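Local coordinates for protein aminoglycoside 6-adenylyltransferase (Bacillus subtilis, PDB 2PBE) that transfers the nucleotidyl group of ATP or GTP to O-6 of streptomycin, also adenylates streptidine there, and mediates bacterial resistance to streptomycin, at residues P84-F96 with L102-D114. Numbering follows the deposited sequence.
Sequences PELGNWFSYIILF and LDLTLIPIREAED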
loop_
_atom_site.group_PDB
_atom_site.type_symbol
_atom_site.label_atom_id
_atom_site.label_comp_id
_atom_site.label_asym_id
_atom_site.label_seq_id
_atom_site.Cartn_x
_atom_site.Cartn_y
_atom_site.Cartn_z
ATOM N N PRO A 84 -27.425 -19.638 -13.571
ATOM C CA PRO A 84 -26.464 -19.013 -12.662
ATOM C C PRO A 84 -26.356 -19.916 -11.447
ATOM O O PRO A 84 -27.371 -20.427 -10.959
ATOM C CB PRO A 84 -27.119 -17.682 -12.294
ATOM C CG PRO A 84 -28.282 -17.516 -13.296
ATOM C CD PRO A 84 -28.714 -18.929 -13.550
ATOM N N GLU A 85 -25.136 -20.132 -10.968
ATOM C CA GLU A 85 -24.933 -20.944 -9.782
ATOM C C GLU A 85 -23.638 -20.586 -9.079
ATOM O O GLU A 85 -22.745 -21.412 -8.884
ATOM C CB GLU A 85 -24.991 -22.440 -10.110
ATOM C CG GLU A 85 -24.484 -22.847 -11.475
ATOM C CD GLU A 85 -25.207 -24.080 -12.001
ATOM O OE1 GLU A 85 -26.448 -24.001 -12.193
ATOM O OE2 GLU A 85 -24.535 -25.117 -12.228
ATOM N N LEU A 86 -23.560 -19.316 -8.703
ATOM C CA LEU A 86 -22.406 -18.782 -8.001
ATOM C C LEU A 86 -22.951 -18.012 -6.795
ATOM O O LEU A 86 -22.497 -16.909 -6.477
ATOM C CB LEU A 86 -21.594 -17.859 -8.932
ATOM C CG LEU A 86 -20.179 -17.440 -8.483
ATOM C CD1 LEU A 86 -19.275 -18.671 -8.371
ATOM C CD2 LEU A 86 -19.591 -16.418 -9.476
ATOM N N GLY A 87 -23.944 -18.610 -6.139
ATOM C CA GLY A 87 -24.558 -18.002 -4.972
ATOM C C GLY A 87 -25.102 -16.612 -5.219
ATOM O O GLY A 87 -25.878 -16.402 -6.145
ATOM N N ASN A 88 -24.685 -15.664 -4.383
ATOM C CA ASN A 88 -25.123 -14.274 -4.496
ATOM C C ASN A 88 -24.079 -13.424 -5.170
ATOM O O ASN A 88 -24.123 -12.189 -5.098
ATOM C CB ASN A 88 -25.410 -13.701 -3.122
ATOM C CG ASN A 88 -26.754 -14.090 -2.630
ATOM O OD1 ASN A 88 -27.772 -13.686 -3.200
ATOM N ND2 ASN A 88 -26.784 -14.906 -1.579
ATOM N N TRP A 89 -23.125 -14.097 -5.805
ATOM C CA TRP A 89 -22.075 -13.389 -6.495
ATOM C C TRP A 89 -22.587 -12.995 -7.854
ATOM O O TRP A 89 -23.653 -13.427 -8.300
ATOM C CB TRP A 89 -20.865 -14.268 -6.751
ATOM C CG TRP A 89 -20.056 -14.834 -5.599
ATOM C CD1 TRP A 89 -18.867 -15.496 -5.745
ATOM C CD2 TRP A 89 -20.368 -14.876 -4.200
ATOM N NE1 TRP A 89 -18.421 -15.957 -4.545
ATOM C CE2 TRP A 89 -19.308 -15.600 -3.569
ATOM C CE3 TRP A 89 -21.428 -14.389 -3.407
ATOM C CZ2 TRP A 89 -19.275 -15.853 -2.174
ATOM C CZ3 TRP A 89 -21.409 -14.639 -2.015
ATOM C CH2 TRP A 89 -20.325 -15.374 -1.412
ATOM N N PHE A 90 -21.768 -12.191 -8.512
ATOM C CA PHE A 90 -22.023 -11.733 -9.856
ATOM C C PHE A 90 -20.634 -11.366 -10.340
ATOM O O PHE A 90 -19.930 -10.581 -9.703
ATOM C CB PHE A 90 -22.925 -10.501 -9.860
ATOM C CG PHE A 90 -23.634 -10.295 -11.166
ATOM C CD1 PHE A 90 -24.730 -11.104 -11.521
ATOM C CD2 PHE A 90 -23.188 -9.318 -12.071
ATOM C CE1 PHE A 90 -25.381 -10.942 -12.771
ATOM C CE2 PHE A 90 -23.827 -9.140 -13.334
ATOM C CZ PHE A 90 -24.931 -9.959 -13.683
ATOM N N SER A 91 -20.225 -11.950 -11.453
ATOM C CA SER A 91 -18.906 -11.665 -11.961
ATOM C C SER A 91 -18.925 -11.239 -13.413
ATOM O O SER A 91 -19.960 -11.259 -14.067
ATOM C CB SER A 91 -18.039 -12.890 -11.787
ATOM O OG SER A 91 -18.652 -13.993 -12.409
ATOM N N TYR A 92 -17.756 -10.861 -13.909
ATOM C CA TYR A 92 -17.587 -10.419 -15.276
ATOM C C TYR A 92 -16.280 -11.000 -15.769
ATOM O O TYR A 92 -15.312 -11.049 -15.018
ATOM C CB TYR A 92 -17.482 -8.900 -15.326
ATOM C CG TYR A 92 -18.643 -8.160 -14.697
ATOM C CD1 TYR A 92 -19.736 -7.724 -15.493
ATOM C CD2 TYR A 92 -18.668 -7.881 -13.302
ATOM C CE1 TYR A 92 -20.830 -7.018 -14.918
ATOM C CE2 TYR A 92 -19.765 -7.184 -12.701
ATOM C CZ TYR A 92 -20.842 -6.754 -13.523
ATOM O OH TYR A 92 -21.907 -6.074 -12.981
ATOM N N ILE A 93 -16.244 -11.474 -17.008
ATOM C CA ILE A 93 -14.986 -11.972 -17.542
ATOM C C ILE A 93 -14.792 -11.047 -18.722
ATOM O O ILE A 93 -15.628 -11.022 -19.634
ATOM C CB ILE A 93 -15.038 -13.453 -18.025
ATOM C CG1 ILE A 93 -15.068 -14.404 -16.828
ATOM C CG2 ILE A 93 -13.788 -13.789 -18.837
ATOM C CD1 ILE A 93 -16.329 -14.378 -16.041
ATOM N N ILE A 94 -13.726 -10.256 -18.690
ATOM C CA ILE A 94 -13.459 -9.309 -19.757
ATOM C C ILE A 94 -12.158 -9.603 -20.486
ATOM O O ILE A 94 -11.142 -9.948 -19.866
ATOM C CB ILE A 94 -13.390 -7.859 -19.199
ATOM C CG1 ILE A 94 -14.654 -7.548 -18.407
ATOM C CG2 ILE A 94 -13.273 -6.847 -20.344
ATOM C CD1 ILE A 94 -14.568 -6.253 -17.610
ATOM N N LEU A 95 -12.208 -9.459 -21.805
ATOM C CA LEU A 95 -11.028 -9.629 -22.624
ATOM C C LEU A 95 -10.766 -8.235 -23.164
ATOM O O LEU A 95 -11.481 -7.758 -24.042
ATOM C CB LEU A 95 -11.275 -10.611 -23.772
ATOM C CG LEU A 95 -10.007 -10.804 -24.624
ATOM C CD1 LEU A 95 -8.921 -11.447 -23.802
ATOM C CD2 LEU A 95 -10.307 -11.622 -25.856
ATOM N N PHE A 96 -9.745 -7.575 -22.632
ATOM C CA PHE A 96 -9.423 -6.213 -23.056
ATOM C C PHE A 96 -8.747 -6.089 -24.418
ATOM O O PHE A 96 -8.064 -7.007 -24.881
ATOM C CB PHE A 96 -8.558 -5.536 -21.995
ATOM C CG PHE A 96 -9.288 -5.245 -20.711
ATOM C CD1 PHE A 96 -10.236 -4.201 -20.650
ATOM C CD2 PHE A 96 -9.080 -6.045 -19.571
ATOM C CE1 PHE A 96 -10.976 -3.947 -19.458
ATOM C CE2 PHE A 96 -9.808 -5.810 -18.366
ATOM C CZ PHE A 96 -10.762 -4.754 -18.308
ATOM N N LEU A 102 -9.430 -9.928 -17.456
ATOM C CA LEU A 102 -9.782 -9.739 -16.067
ATOM C C LEU A 102 -10.941 -10.647 -15.717
ATOM O O LEU A 102 -11.760 -10.985 -16.571
ATOM C CB LEU A 102 -10.166 -8.275 -15.804
ATOM C CG LEU A 102 -10.833 -7.984 -14.453
ATOM C CD1 LEU A 102 -9.835 -8.166 -13.316
ATOM C CD2 LEU A 102 -11.396 -6.601 -14.452
ATOM N N ASP A 103 -10.981 -11.042 -14.450
ATOM C CA ASP A 103 -12.041 -11.860 -13.904
ATOM C C ASP A 103 -12.414 -11.129 -12.611
ATOM O O ASP A 103 -11.696 -11.193 -11.622
ATOM C CB ASP A 103 -11.521 -13.255 -13.595
ATOM C CG ASP A 103 -12.348 -14.333 -14.251
ATOM O OD1 ASP A 103 -13.559 -14.412 -13.938
ATOM O OD2 ASP A 103 -11.790 -15.094 -15.085
ATOM N N LEU A 104 -13.524 -10.403 -12.639
ATOM C CA LEU A 104 -13.975 -9.623 -11.483
ATOM C C LEU A 104 -15.220 -10.193 -10.836
ATOM O O LEU A 104 -16.226 -10.386 -11.500
ATOM C CB LEU A 104 -14.256 -8.186 -11.926
ATOM C CG LEU A 104 -14.674 -7.153 -10.885
ATOM C CD1 LEU A 104 -13.475 -6.775 -10.030
ATOM C CD2 LEU A 104 -15.197 -5.927 -11.597
ATOM N N THR A 105 -15.162 -10.450 -9.537
ATOM C CA THR A 105 -16.326 -10.978 -8.842
ATOM C C THR A 105 -16.826 -9.953 -7.847
ATOM O O THR A 105 -16.030 -9.286 -7.195
ATOM C CB THR A 105 -15.994 -12.272 -8.082
ATOM O OG1 THR A 105 -15.435 -13.224 -8.989
ATOM C CG2 THR A 105 -17.242 -12.864 -7.448
ATOM N N LEU A 106 -18.145 -9.824 -7.750
ATOM C CA LEU A 106 -18.775 -8.891 -6.812
ATOM C C LEU A 106 -19.463 -9.718 -5.730
ATOM O O LEU A 106 -20.537 -10.289 -5.935
ATOM C CB LEU A 106 -19.798 -7.986 -7.518
ATOM C CG LEU A 106 -19.315 -7.065 -8.650
ATOM C CD1 LEU A 106 -20.488 -6.225 -9.157
ATOM C CD2 LEU A 106 -18.197 -6.163 -8.178
ATOM N N ILE A 107 -18.817 -9.803 -4.577
ATOM C CA ILE A 107 -19.329 -10.563 -3.451
ATOM C C ILE A 107 -19.990 -9.641 -2.431
ATOM O O ILE A 107 -19.481 -8.562 -2.155
ATOM C CB ILE A 107 -18.172 -11.304 -2.765
ATOM C CG1 ILE A 107 -17.394 -12.111 -3.810
ATOM C CG2 ILE A 107 -18.699 -12.183 -1.636
ATOM C CD1 ILE A 107 -16.118 -12.727 -3.277
ATOM N N PRO A 108 -21.146 -10.042 -1.875
ATOM C CA PRO A 108 -21.789 -9.173 -0.884
ATOM C C PRO A 108 -20.859 -9.036 0.333
ATOM O O PRO A 108 -20.300 -10.026 0.811
ATOM C CB PRO A 108 -23.067 -9.919 -0.556
ATOM C CG PRO A 108 -23.383 -10.613 -1.838
ATOM C CD PRO A 108 -22.044 -11.146 -2.261
ATOM N N ILE A 109 -20.687 -7.813 0.823
ATOM C CA ILE A 109 -19.805 -7.553 1.948
ATOM C C ILE A 109 -20.141 -8.383 3.178
ATOM O O ILE A 109 -19.254 -8.777 3.939
ATOM C CB ILE A 109 -19.832 -6.059 2.313
ATOM C CG1 ILE A 109 -18.833 -5.775 3.425
ATOM C CG2 ILE A 109 -21.217 -5.650 2.768
ATOM C CD1 ILE A 109 -17.412 -6.098 3.047
ATOM N N ARG A 110 -21.427 -8.646 3.363
ATOM C CA ARG A 110 -21.886 -9.427 4.494
ATOM C C ARG A 110 -21.291 -10.841 4.509
ATOM O O ARG A 110 -21.272 -11.492 5.550
ATOM C CB ARG A 110 -23.424 -9.499 4.472
ATOM C CG ARG A 110 -24.044 -10.412 5.534
ATOM C CD ARG A 110 -23.580 -10.068 6.965
ATOM N NE ARG A 110 -24.425 -10.704 7.976
ATOM C CZ ARG A 110 -25.680 -10.340 8.230
ATOM N NH1 ARG A 110 -26.233 -9.342 7.556
ATOM N NH2 ARG A 110 -26.391 -10.990 9.145
ATOM N N GLU A 111 -20.781 -11.306 3.369
ATOM C CA GLU A 111 -20.245 -12.665 3.261
ATOM C C GLU A 111 -18.726 -12.783 3.299
ATOM O O GLU A 111 -18.170 -13.821 2.927
ATOM C CB GLU A 111 -20.767 -13.318 1.977
ATOM C CG GLU A 111 -22.268 -13.101 1.780
ATOM C CD GLU A 111 -22.849 -13.971 0.697
ATOM O OE1 GLU A 111 -22.496 -15.163 0.676
ATOM O OE2 GLU A 111 -23.662 -13.492 -0.122
ATOM N N ALA A 112 -18.065 -11.719 3.745
ATOM C CA ALA A 112 -16.612 -11.684 3.829
ATOM C C ALA A 112 -16.100 -12.678 4.858
ATOM O O ALA A 112 -15.194 -13.467 4.581
ATOM C CB ALA A 112 -16.145 -10.271 4.193
ATOM N N GLU A 113 -16.680 -12.622 6.052
ATOM C CA GLU A 113 -16.338 -13.508 7.150
ATOM C C GLU A 113 -16.361 -14.968 6.701
ATOM O O GLU A 113 -15.377 -15.677 6.858
ATOM C CB GLU A 113 -17.326 -13.306 8.305
ATOM C CG GLU A 113 -17.661 -11.846 8.643
ATOM C CD GLU A 113 -18.700 -11.220 7.694
ATOM O OE1 GLU A 113 -18.314 -10.672 6.637
ATOM O OE2 GLU A 113 -19.917 -11.295 8.010
ATOM N N ASP A 114 -17.494 -15.393 6.131
ATOM C CA ASP A 114 -17.651 -16.767 5.657
ATOM C C ASP A 114 -16.512 -17.059 4.694
ATOM O O ASP A 114 -15.818 -18.067 4.813
ATOM C CB ASP A 114 -18.976 -16.974 4.896
ATOM C CG ASP A 114 -20.217 -16.795 5.767
ATOM O OD1 ASP A 114 -20.240 -17.360 6.887
ATOM O OD2 ASP A 114 -21.182 -16.116 5.326
#
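W89 lays its indole across I107 where two neighbouring antiparallel strands, 90-96 and 102-108, reach the end of their β-hairpin away from its connecting loop. The hairpin belongs to the mixed sheet of this nucleotidyltransferase, with strand 70-74 beyond the first strand and 45-51 beyond the second. Backbone bonds hold the register: I94 and L102 exchange two, as do Y92 and L104, and L106 N reaches F90 O at 2.8 Å.

Beyond these bonds W89 extends the contact. With CG beside its backbone N (chi1 -64°), the side chain swings over the second strand. Its CB and CG pass T105 CG2, which comes closest to W89 CD1 at 3.5 Å; threonine offers a methyl here. NE1 lies beside I107 CG1, W89 CE3 meets P108 CD at 3.5 Å, and the six-membered ring of W89 receives I107 CG2 over its face in a CH-π contact, 3.6 Å from the centroid and 11° off the normal. A β-branched isoleucine suits this place because CG1 and CG2 both reach the broad indole. At the far rim, W89 CZ3 and CH2 turn their edge to the carboxylate of E111, the N-cap residue of helix 112-117, whose plane is turned 60° from the ring.

On the face of the sheet opposite S91 and T105, aliphatic leucines meet aromatic rings: L106 CD1 touches the edge of Y92 at CE2 (3.7 Å), and W63 packs edge-to-face with the same ring. L104 also leans on Y49. Near the connecting loop, L102 CB sits 3.6 Å from F96 CE2, at the phenyl edge.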